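Local coordinates for Keto/oxoacid ferredoxin oxidoreductase, gamma subunit (Geobacter sulfurreducens, PDB 3ON3), which probably serves as the gamma subunit of a ferredoxin-dependent oxidoreductase that acts on the oxo group of keto acids, at residues 146-151 with 170-175. Sequence-based numbering, arbitrary orientation.
Sequences VSKEAA and AFQMGF
K148 lays its aliphatic chain over one face of the F175 ring, the two side chains crossing at about a right angle. CE sits above the middle of that ring, 4.0 Å from its centroid, in a CH-pi contact, while CD comes down to 3.9 Å from CZ of F175. The chain can span the gap between the two helices because it is fully stretched, with CG anti to the backbone N (chi1 -180°) and every later torsion also near anti. The ammonium group, past the ring centre, makes an off-centre cation-pi contact with F175 and hydrogen-bonds to Q172, NZ lying 2.9 Å from OE1. This bond uses a lone pair in the carbonyl plane, the C=O...N angle being 136°. A bend at chi2 (53°) turns the amide of Q172 to meet it, and NE2 of the same amide bonds E176. Cut back to an alanine, K148 would probably leave OE1 of Q172 without this donor and the F175 face without its methylene cover. The F171 ring bridges the same two helices, meeting K148 and A151 obliquely: CZ touches CG of K148 at 4.0 Å and CE1 meets CB of A151 at 3.9 Å. F171, F175 and A151 also touch helix 131-143. At the start of the other helix, S147 is the N-cap, its OG accepting from A150 N at 3.0 Å, and the carboxylate of D33 takes a hydrogen bond from the backbone N of S147. The contact thus joins the capped first turn of helix 148-157 to helix 164-181, combining lysine-aromatic packing with a lysine-glutamine hydrogen bond, within the C-terminal helices of this pyruvate ferredoxin/flavodoxin oxidoreductase-family fold.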
ATOM      1  N   VAL B 146      -6.509   1.890 -17.238  1.00 42.98           N
ATOM      2  CA  VAL B 146      -6.155   3.302 -17.057  1.00 28.40           C
ATOM      3  C   VAL B 146      -5.367   3.777 -18.270  1.00 38.46           C
ATOM      4  O   VAL B 146      -4.745   2.957 -18.955  1.00 30.61           O
ATOM      5  CB  VAL B 146      -5.301   3.525 -15.788  1.00 30.06           C
ATOM      6  CG1 VAL B 146      -6.109   3.184 -14.533  1.00 34.40           C
ATOM      7  CG2 VAL B 146      -4.002   2.694 -15.824  1.00 29.87           C
ATOM      8  N   SER B 147      -5.378   5.087 -18.535  1.00 33.28           N
ATOM      9  CA  SER B 147      -4.581   5.628 -19.633  1.00 38.06           C
ATOM     10  C   SER B 147      -3.111   5.415 -19.322  1.00 31.50           C
ATOM     11  O   SER B 147      -2.722   5.330 -18.156  1.00 32.80           O
ATOM     12  CB  SER B 147      -4.865   7.123 -19.857  1.00 41.31           C
ATOM     13  OG  SER B 147      -4.540   7.887 -18.698  1.00 41.66           O
ATOM     14  N   LYS B 148      -2.301   5.323 -20.368  1.00 35.88           N
ATOM     15  CA  LYS B 148      -0.862   5.212 -20.205  1.00 33.36           C
ATOM     16  C   LYS B 148      -0.345   6.438 -19.448  1.00 36.02           C
ATOM     17  O   LYS B 148       0.540   6.319 -18.600  1.00 30.25           O
ATOM     18  CB  LYS B 148      -0.169   5.077 -21.571  1.00 30.58           C
ATOM     19  CG  LYS B 148       1.363   4.949 -21.494  1.00 32.74           C
ATOM     20  CD  LYS B 148       2.038   5.124 -22.878  1.00 30.93           C
ATOM     21  CE  LYS B 148       3.520   4.730 -22.846  1.00 29.89           C
ATOM     22  NZ  LYS B 148       4.293   5.223 -24.057  1.00 34.35           N
ATOM     23  N   GLU B 149      -0.919   7.608 -19.741  1.00 33.79           N
ATOM     24  CA  GLU B 149      -0.523   8.831 -19.051  1.00 36.66           C
ATOM     25  C   GLU B 149      -0.789   8.769 -17.539  1.00 38.22           C
ATOM     26  O   GLU B 149       0.082   9.140 -16.745  1.00 40.80           O
ATOM     27  CB  GLU B 149      -1.160  10.095 -19.679  1.00 31.07           C
ATOM     28  CG  GLU B 149      -0.880  11.382 -18.883  1.00 32.11           C
ATOM     29  CD  GLU B 149      -1.537  12.660 -19.439  1.00 44.47           C
ATOM     30  OE1 GLU B 149      -2.320  12.604 -20.410  1.00 42.35           O
ATOM     31  OE2 GLU B 149      -1.260  13.746 -18.884  1.00 56.52           O
ATOM     32  N   ALA B 150      -1.981   8.305 -17.157  1.00 32.22           N
ATOM     33  CA  ALA B 150      -2.364   8.164 -15.747  1.00 31.53           C
ATOM     34  C   ALA B 150      -1.371   7.287 -15.004  1.00 35.72           C
ATOM     35  O   ALA B 150      -0.890   7.628 -13.920  1.00 32.68           O
ATOM     36  CB  ALA B 150      -3.770   7.564 -15.625  1.00 29.08           C
ATOM     37  N   ALA B 151      -1.071   6.142 -15.598  1.00 34.58           N
ATOM     38  CA  ALA B 151      -0.178   5.175 -14.981  1.00 28.87           C
ATOM     39  C   ALA B 151       1.239   5.709 -14.891  1.00 31.70           C
ATOM     40  O   ALA B 151       1.931   5.506 -13.880  1.00 33.09           O
ATOM     41  CB  ALA B 151      -0.212   3.825 -15.750  1.00 30.11           C
ATOM     42  N   ALA B 170      11.670   1.293 -17.278  1.00 32.55           N
ATOM     43  CA  ALA B 170      11.066   0.031 -16.867  1.00 37.75           C
ATOM     44  C   ALA B 170       9.598  -0.002 -17.265  1.00 36.63           C
ATOM     45  O   ALA B 170       9.097  -1.004 -17.782  1.00 34.48           O
ATOM     46  CB  ALA B 170      11.210  -0.165 -15.338  1.00 30.15           C
ATOM     47  N   PHE B 171       8.908   1.095 -16.990  1.00 28.77           N
ATOM     48  CA  PHE B 171       7.492   1.194 -17.299  1.00 31.38           C
ATOM     49  C   PHE B 171       7.255   1.082 -18.810  1.00 35.68           C
ATOM     50  O   PHE B 171       6.395   0.325 -19.257  1.00 32.02           O
ATOM     51  CB  PHE B 171       6.942   2.516 -16.761  1.00 36.43           C
ATOM     52  CG  PHE B 171       5.557   2.854 -17.255  1.00 40.61           C
ATOM     53  CD1 PHE B 171       4.436   2.243 -16.701  1.00 34.71           C
ATOM     54  CD2 PHE B 171       5.373   3.812 -18.249  1.00 40.04           C
ATOM     55  CE1 PHE B 171       3.156   2.564 -17.147  1.00 37.12           C
ATOM     56  CE2 PHE B 171       4.090   4.139 -18.709  1.00 36.80           C
ATOM     57  CZ  PHE B 171       2.985   3.519 -18.157  1.00 39.50           C
ATOM     58  N   GLN B 172       8.021   1.846 -19.586  1.00 33.65           N
ATOM     59  CA  GLN B 172       7.893   1.854 -21.045  1.00 33.80           C
ATOM     60  C   GLN B 172       8.148   0.459 -21.615  1.00 39.85           C
ATOM     61  O   GLN B 172       7.391  -0.031 -22.440  1.00 41.92           O
ATOM     62  CB  GLN B 172       8.867   2.875 -21.658  1.00 31.81           C
ATOM     63  CG  GLN B 172       8.865   2.918 -23.172  1.00 39.90           C
ATOM     64  CD  GLN B 172       7.476   3.108 -23.746  1.00 38.98           C
ATOM     65  OE1 GLN B 172       6.681   3.887 -23.238  1.00 38.28           O
ATOM     66  NE2 GLN B 172       7.177   2.378 -24.800  1.00 35.82           N
HETATM   67  N   MSE B 173       9.208  -0.184 -21.145  1.00 37.92           N
HETATM   68  CA  MSE B 173       9.573  -1.510 -21.618  1.00 36.57           C
HETATM   69  C   MSE B 173       8.575  -2.597 -21.254  1.00 37.60           C
HETATM   70  O   MSE B 173       8.307  -3.492 -22.066  1.00 28.73           O
HETATM   71  CB  MSE B 173      10.962  -1.897 -21.131  1.00 40.54           C
HETATM   72  CG  MSE B 173      12.059  -0.996 -21.667  1.00 51.98           C
HETATM   73 SE   MSE B 173      13.809  -1.864 -21.613  1.00 81.46          SE
HETATM   74  CE  MSE B 173      13.510  -3.193 -23.017  1.00 73.76           C
ATOM     75  N   GLY B 174       8.053  -2.552 -20.030  1.00 34.07           N
ATOM     76  CA  GLY B 174       6.998  -3.474 -19.653  1.00 30.31           C
ATOM     77  C   GLY B 174       5.847  -3.327 -20.650  1.00 38.01           C
ATOM     78  O   GLY B 174       5.302  -4.307 -21.196  1.00 35.15           O
ATOM     79  N   PHE B 175       5.483  -2.072 -20.874  1.00 32.15           N
ATOM     80  CA  PHE B 175       4.421  -1.677 -21.782  1.00 38.83           C
ATOM     81  C   PHE B 175       4.659  -2.229 -23.179  1.00 40.50           C
ATOM     82  O   PHE B 175       3.786  -2.874 -23.753  1.00 38.78           O
ATOM     83  CB  PHE B 175       4.360  -0.148 -21.833  1.00 36.30           C
ATOM     84  CG  PHE B 175       3.189   0.403 -22.586  1.00 36.35           C
ATOM     85  CD1 PHE B 175       1.972   0.608 -21.943  1.00 36.68           C
ATOM     86  CD2 PHE B 175       3.321   0.783 -23.916  1.00 35.04           C
ATOM     87  CE1 PHE B 175       0.900   1.153 -22.617  1.00 34.00           C
ATOM     88  CE2 PHE B 175       2.248   1.343 -24.603  1.00 38.94           C
ATOM     89  CZ  PHE B 175       1.037   1.530 -23.955  1.00 34.95           C
TER